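RNA-binding protein HI_1333 (Haemophilus influenzae, PDB 1JO0) probably binds RNA, as a small single-domain member of the CRS1/YhbY (CRM) family built from helices packed on a four-stranded mixed sheet. Local coordinates at residues V21-G26 against K48-G53; N39-H44 against L84-E89. All coordinates share one frame; numbering follows the deposited sequence. Where two conformers were deposited one is given.

Interaction 1 (V21-G26 against K48-G53); sequences VVMLGG and KVKVAG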
loop_
_atom_site.group_PDB
_atom_site.type_symbol
_atom_site.label_atom_id
_atom_site.label_comp_id
_atom_site.label_asym_id
_atom_site.label_seq_id
_atom_site.Cartn_x
_atom_site.Cartn_y
_atom_site.Cartn_z
ATOM N N VAL A 21 6.347 3.582 5.197
ATOM C CA VAL A 21 7.249 4.409 4.408
ATOM C C VAL A 21 6.583 5.672 3.848
ATOM O O VAL A 21 7.305 6.485 3.271
ATOM C CB VAL A 21 7.911 3.555 3.297
ATOM C CG1 VAL A 21 8.841 2.517 3.932
ATOM C CG2 VAL A 21 6.918 2.843 2.387
ATOM N N VAL A 22 5.272 5.829 3.983
ATOM C CA VAL A 22 4.565 7.040 3.601
ATOM C C VAL A 22 3.553 7.331 4.700
ATOM O O VAL A 22 2.903 6.406 5.195
ATOM C CB VAL A 22 3.845 6.906 2.243
ATOM C CG1 VAL A 22 3.098 8.182 1.859
ATOM C CG2 VAL A 22 4.846 6.506 1.158
ATOM N N MET A 23 3.427 8.603 5.002
ATOM C CA MET A 23 2.418 9.001 5.976
ATOM C C MET A 23 1.606 10.108 5.318
ATOM O O MET A 23 2.173 11.037 4.761
ATOM C CB MET A 23 3.047 9.388 7.312
ATOM C CG MET A 23 3.831 8.260 7.991
ATOM S SD MET A 23 4.132 8.410 9.756
ATOM C CE MET A 23 3.315 9.953 10.145
ATOM N N LEU A 24 0.291 9.938 5.429
ATOM C CA LEU A 24 -0.631 11.003 5.121
ATOM C C LEU A 24 -1.040 11.788 6.365
ATOM O O LEU A 24 -1.186 11.229 7.446
ATOM C CB LEU A 24 -1.989 10.554 4.588
ATOM C CG LEU A 24 -1.926 10.261 3.078
ATOM C CD1 LEU A 24 -1.004 9.077 2.866
ATOM C CD2 LEU A 24 -3.323 10.027 2.536
ATOM N N GLY A 25 -1.280 13.067 6.157
ATOM C CA GLY A 25 -1.806 13.969 7.149
ATOM C C GLY A 25 -3.112 14.608 6.691
ATOM O O GLY A 25 -3.809 14.088 5.811
ATOM N N GLY A 26 -3.413 15.749 7.324
ATOM C CA GLY A 26 -4.639 16.448 7.022
ATOM C C GLY A 26 -4.923 16.793 5.584
ATOM O O GLY A 26 -6.075 17.019 5.172
ATOM N N LYS A 48 3.766 -0.097 3.384
ATOM C CA LYS A 48 2.766 0.347 4.363
ATOM C C LYS A 48 2.632 1.863 4.297
ATOM O O LYS A 48 3.599 2.579 4.331
ATOM C CB LYS A 48 3.221 -0.020 5.746
ATOM C CG LYS A 48 2.855 -1.373 6.232
ATOM C CD LYS A 48 3.216 -1.474 7.739
ATOM C CE LYS A 48 2.861 -2.827 8.191
ATOM N NZ LYS A 48 3.444 -3.076 9.516
ATOM N N VAL A 49 1.377 2.310 4.208
ATOM C CA VAL A 49 1.032 3.722 4.136
ATOM C C VAL A 49 0.185 4.005 5.374
ATOM O O VAL A 49 -0.812 3.320 5.645
ATOM C CB VAL A 49 0.223 4.065 2.864
ATOM C CG1 VAL A 49 -0.188 5.526 2.846
ATOM C CG2 VAL A 49 1.021 3.699 1.630
ATOM N N LYS A 50 0.589 4.980 6.165
ATOM C CA LYS A 50 -0.125 5.354 7.369
ATOM C C LYS A 50 -1.164 6.412 7.030
ATOM O O LYS A 50 -0.841 7.417 6.391
ATOM C CB LYS A 50 0.815 5.862 8.473
ATOM C CG LYS A 50 0.172 5.985 9.844
ATOM C CD LYS A 50 1.240 6.245 10.913
ATOM C CE LYS A 50 0.647 6.701 12.227
ATOM N NZ LYS A 50 0.738 5.705 13.316
ATOM N N VAL A 51 -2.404 6.172 7.459
ATOM C CA VAL A 51 -3.527 7.036 7.205
ATOM C C VAL A 51 -4.230 7.331 8.535
ATOM O O VAL A 51 -5.340 6.919 8.819
ATOM C CB VAL A 51 -4.504 6.462 6.166
ATOM C CG1 VAL A 51 -5.506 7.519 5.731
ATOM C CG2 VAL A 51 -3.720 5.908 4.983
ATOM N N ALA A 52 -3.521 7.990 9.448
ATOM C CA ALA A 52 -4.117 8.215 10.755
ATOM C C ALA A 52 -5.169 9.323 10.711
ATOM O O ALA A 52 -5.245 10.224 9.890
ATOM C CB ALA A 52 -3.045 8.581 11.781
ATOM N N GLY A 53 -5.999 9.211 11.725
ATOM C CA GLY A 53 -7.021 10.189 11.944
ATOM C C GLY A 53 -8.066 10.177 10.832
ATOM O O GLY A 53 -8.700 11.215 10.587
HETATM O O HOH W 1 -4.020 10.694 7.541
#

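Interaction 2 (N39-H44 against L84-E89); sequences NALNHH and LYRPSE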
loop_
_atom_site.group_PDB
_atom_site.type_symbol
_atom_site.label_atom_id
_atom_site.label_comp_id
_atom_site.label_asym_id
_atom_site.label_seq_id
_atom_site.Cartn_x
_atom_site.Cartn_y
_atom_site.Cartn_z
ATOM N N ASN A 39 6.958 6.189 -5.620
ATOM C CA ASN A 39 8.365 5.986 -5.375
ATOM C C ASN A 39 8.548 4.745 -4.522
ATOM O O ASN A 39 9.402 3.896 -4.729
ATOM C CB ASN A 39 8.959 7.224 -4.727
ATOM C CG ASN A 39 10.444 7.058 -4.466
ATOM O OD1 ASN A 39 11.251 6.834 -5.371
ATOM N ND2 ASN A 39 10.816 7.189 -3.208
ATOM N N ALA A 40 7.765 4.652 -3.457
ATOM C CA ALA A 40 7.852 3.554 -2.510
ATOM C C ALA A 40 7.490 2.219 -3.147
ATOM O O ALA A 40 8.153 1.204 -2.969
ATOM C CB ALA A 40 6.961 3.874 -1.314
ATOM N N LEU A 41 6.430 2.173 -3.946
ATOM C CA LEU A 41 6.083 0.996 -4.704
ATOM C C LEU A 41 7.214 0.576 -5.620
ATOM O O LEU A 41 7.556 -0.604 -5.721
ATOM C CB LEU A 41 4.816 1.168 -5.517
ATOM C CG LEU A 41 3.506 1.248 -4.736
ATOM C CD1 LEU A 41 2.375 1.704 -5.669
ATOM C CD2 LEU A 41 3.129 -0.054 -4.064
ATOM N N ASN A 42 7.804 1.526 -6.318
ATOM C CA ASN A 42 8.884 1.248 -7.243
ATOM C C ASN A 42 10.077 0.596 -6.565
ATOM O O ASN A 42 10.591 -0.396 -7.092
ATOM C CB ASN A 42 9.349 2.517 -7.941
ATOM C CG ASN A 42 8.400 2.866 -9.077
ATOM O OD1 ASN A 42 7.628 2.023 -9.538
ATOM N ND2 ASN A 42 8.564 4.126 -9.417
ATOM N N HIS A 43 10.499 1.178 -5.424
ATOM C CA HIS A 43 11.681 0.623 -4.770
ATOM C C HIS A 43 11.370 -0.623 -3.961
ATOM O O HIS A 43 12.195 -1.537 -3.907
ATOM C CB HIS A 43 12.338 1.656 -3.856
ATOM C CG HIS A 43 12.977 2.749 -4.676
ATOM N ND1 HIS A 43 14.062 2.512 -5.454
ATOM C CD2 HIS A 43 12.607 4.029 -4.881
ATOM C CE1 HIS A 43 14.399 3.617 -6.083
ATOM N NE2 HIS A 43 13.527 4.568 -5.752
ATOM N N HIS A 44 10.197 -0.656 -3.297
ATOM C CA HIS A 44 9.977 -1.682 -2.290
ATOM C C HIS A 44 8.987 -2.782 -2.683
ATOM O O HIS A 44 9.055 -3.849 -2.049
ATOM C CB HIS A 44 9.441 -1.052 -0.990
ATOM C CG HIS A 44 10.420 -0.070 -0.441
ATOM N ND1 HIS A 44 11.620 -0.467 0.092
ATOM C CD2 HIS A 44 10.348 1.273 -0.325
ATOM C CE1 HIS A 44 12.285 0.607 0.527
ATOM N NE2 HIS A 44 11.524 1.671 0.287
ATOM N N LEU A 84 0.011 -2.285 0.772
ATOM C CA LEU A 84 -0.177 -2.287 -0.675
ATOM C C LEU A 84 0.966 -3.037 -1.359
ATOM O O LEU A 84 2.087 -3.033 -0.819
ATOM C CB LEU A 84 -0.241 -0.883 -1.221
ATOM C CG LEU A 84 -1.315 0.043 -0.688
ATOM C CD1 LEU A 84 -0.974 1.491 -0.971
ATOM C CD2 LEU A 84 -2.625 -0.326 -1.327
ATOM N N TYR A 85 0.710 -3.592 -2.520
ATOM C CA TYR A 85 1.745 -4.294 -3.269
ATOM C C TYR A 85 1.619 -4.060 -4.756
ATOM O O TYR A 85 0.516 -4.174 -5.299
ATOM C CB TYR A 85 1.716 -5.795 -2.986
ATOM C CG TYR A 85 2.640 -6.620 -3.844
ATOM C CD1 TYR A 85 3.995 -6.767 -3.529
ATOM C CD2 TYR A 85 2.195 -7.287 -4.982
ATOM C CE1 TYR A 85 4.827 -7.535 -4.336
ATOM C CE2 TYR A 85 3.019 -8.048 -5.769
ATOM C CZ TYR A 85 4.337 -8.177 -5.449
ATOM O OH TYR A 85 5.164 -8.942 -6.225
ATOM N N ARG A 86 2.745 -3.780 -5.417
ATOM C CA ARG A 86 2.745 -3.782 -6.874
ATOM C C ARG A 86 4.058 -4.422 -7.361
ATOM O O ARG A 86 5.104 -4.007 -6.838
ATOM C CB ARG A 86 2.640 -2.382 -7.429
ATOM C CG ARG A 86 2.393 -2.307 -8.922
ATOM C CD ARG A 86 2.226 -0.882 -9.380
ATOM N NE ARG A 86 3.438 -0.094 -9.314
ATOM C CZ ARG A 86 3.504 1.229 -9.353
ATOM N NH1 ARG A 86 2.405 1.983 -9.421
ATOM N NH2 ARG A 86 4.712 1.789 -9.302
ATOM N N PRO A 87 4.015 -5.363 -8.279
ATOM C CA PRO A 87 5.260 -6.006 -8.701
ATOM C C PRO A 87 6.121 -5.062 -9.530
ATOM O O PRO A 87 5.617 -4.215 -10.247
ATOM C CB PRO A 87 4.759 -7.198 -9.526
ATOM C CG PRO A 87 3.442 -6.735 -10.071
ATOM C CD PRO A 87 2.842 -5.899 -8.974
ATOM N N SER A 88 7.437 -5.298 -9.420
ATOM C CA SER A 88 8.500 -4.588 -10.107
ATOM C C SER A 88 8.983 -5.399 -11.293
ATOM O O SER A 88 8.926 -6.616 -11.275
ATOM C CB SER A 88 9.717 -4.372 -9.145
ATOM O OG SER A 88 10.774 -3.745 -9.766
ATOM N N GLU A 89 9.534 -4.742 -12.277
ATOM C CA GLU A 89 10.237 -5.376 -13.370
ATOM C C GLU A 89 11.507 -6.040 -12.891
ATOM O O GLU A 89 11.962 -6.939 -13.608
ATOM C CB GLU A 89 10.585 -4.383 -14.506
ATOM C CG GLU A 89 9.324 -3.708 -14.996
ATOM C CD GLU A 89 9.466 -2.938 -16.280
ATOM O OE1 GLU A 89 8.456 -2.792 -17.011
ATOM O OE2 GLU A 89 10.616 -2.498 -16.509
HETATM O O HOH W 2 7.091 -2.271 -7.832
HETATM O O HOH W 3 6.170 -0.993 -10.110
HETATM O O HOH W 4 10.632 -1.017 -9.775
#

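Interaction 1 (V21-G26 against K48-G53)
L24 and V49 meet on the buried face of two parallel strands, 22-24 and 48-51, whose short axes run 4.7 Å apart at 18° to each other. The backbone ladder is that of a parallel pair: K50 is held by V22 and L24, its N donating to V22 O at 2.9 Å and its O accepting from L24 N in a nearly straight bond (176° at the hydrogen). V21 N adds a bond to K48 O, while V22 N is buried here without a partner.

Outward along L24, CB rests 3.8 Å from K50 O; chi1 sets CG beside the backbone N, and chi2 of 65° then turns CD1 toward V49 CG1, 3.6 Å away. Branched apolar residues suit this face, because their side chains pack against the helices and bring no polar group of their own. M23 and K50 point together to the other face, where, in the modelled conformers, M23 SD lies 3.8 Å from K50 CD; the flexible thioether probably packs along the lysine's methylenes, while K50 NZ bonds to H80.

Toward the C-terminal ends of the strands, one water donates to A52 O and weakly to L24 O. Strands 22-24 and 46-51 precede and follow helix 31-44 in the chain, a beta-alpha-beta unit: V22 and L24 pack on that helix, L24 and V51 reach I62 of helix 56-70, and strand 81-85 pairs with the far side of 46-51.

Interaction 2 (N39-H44 against L84-E89)
R86 lays its guanidinium against L41 and N42 near the C-terminal end of helix 31-44, in the alpha/beta fold of the CRM domain, where this helix packs on the mixed sheet and the chain leaves strand 81-85.

The apolar part centres on L41, a leucine suited to a helix face turned toward the sheet. Its side chain crosses that of R86 at about a right angle. CD1 lies over one face of the guanidinium, offset toward the rim, 3.8 Å from R86 NH1, while CD2 packs 4.1 Å from R86 CB and more loosely on L84 CB. L84 continues inward to I47, V49 and I66, so the leucines belong to the core and the arginine closes its border.

The polar part gathers at the guanidinium edge. R86 starts out extended, CG anti to the backbone N, then bends at chi3 (69°), which swings the planar group across L41. R86 NH2 reaches N42 OD1 at 2.9 Å, but the bond is weak, bent to 122° at the hydrogen with the two planes 45° apart, and tentative, since it belongs to one modelled conformer of N42. Stronger anchors lie beyond: NH2 forms a salt bridge with E38, and NH1 donates to T70 O in helix 56-70. An arginine fits here because its long apolar stem can cover leucine while its several N-H groups tie two helices to the strand end.

Waters bridge polar atoms of the two segments. One lies within hydrogen-bonding distance of both L41 O and R86 O. A second accepts from R86 NE at 3.0 Å. S88 OG, which also bonds to E90 N, lies 2.7 Å from a third water that donates to N42 O at 2.8 Å.

In the fold
The two contacts interlock along the chain, with centres about 17 Å apart; both reach the same sheet, and the strands of interaction 1 pack on the helix that interaction 2 uses directly. Interaction 1 joins neighbouring strands, and three main-chain hydrogen bonds set its register, with apolar side chains buried on one face and M23 and K50 on the other. Interaction 2 sets the last turns of helix 31-44 against the exit from strand 81-85; side chains and waters make it, passing from leucine core to a charged, hydrated border. Both are partly buried, and their apolar sides merge: V21 CG2 lies 3.8 Å from A40 CB, and V49 CG2 packs on L84 CD1 at 4.0 Å.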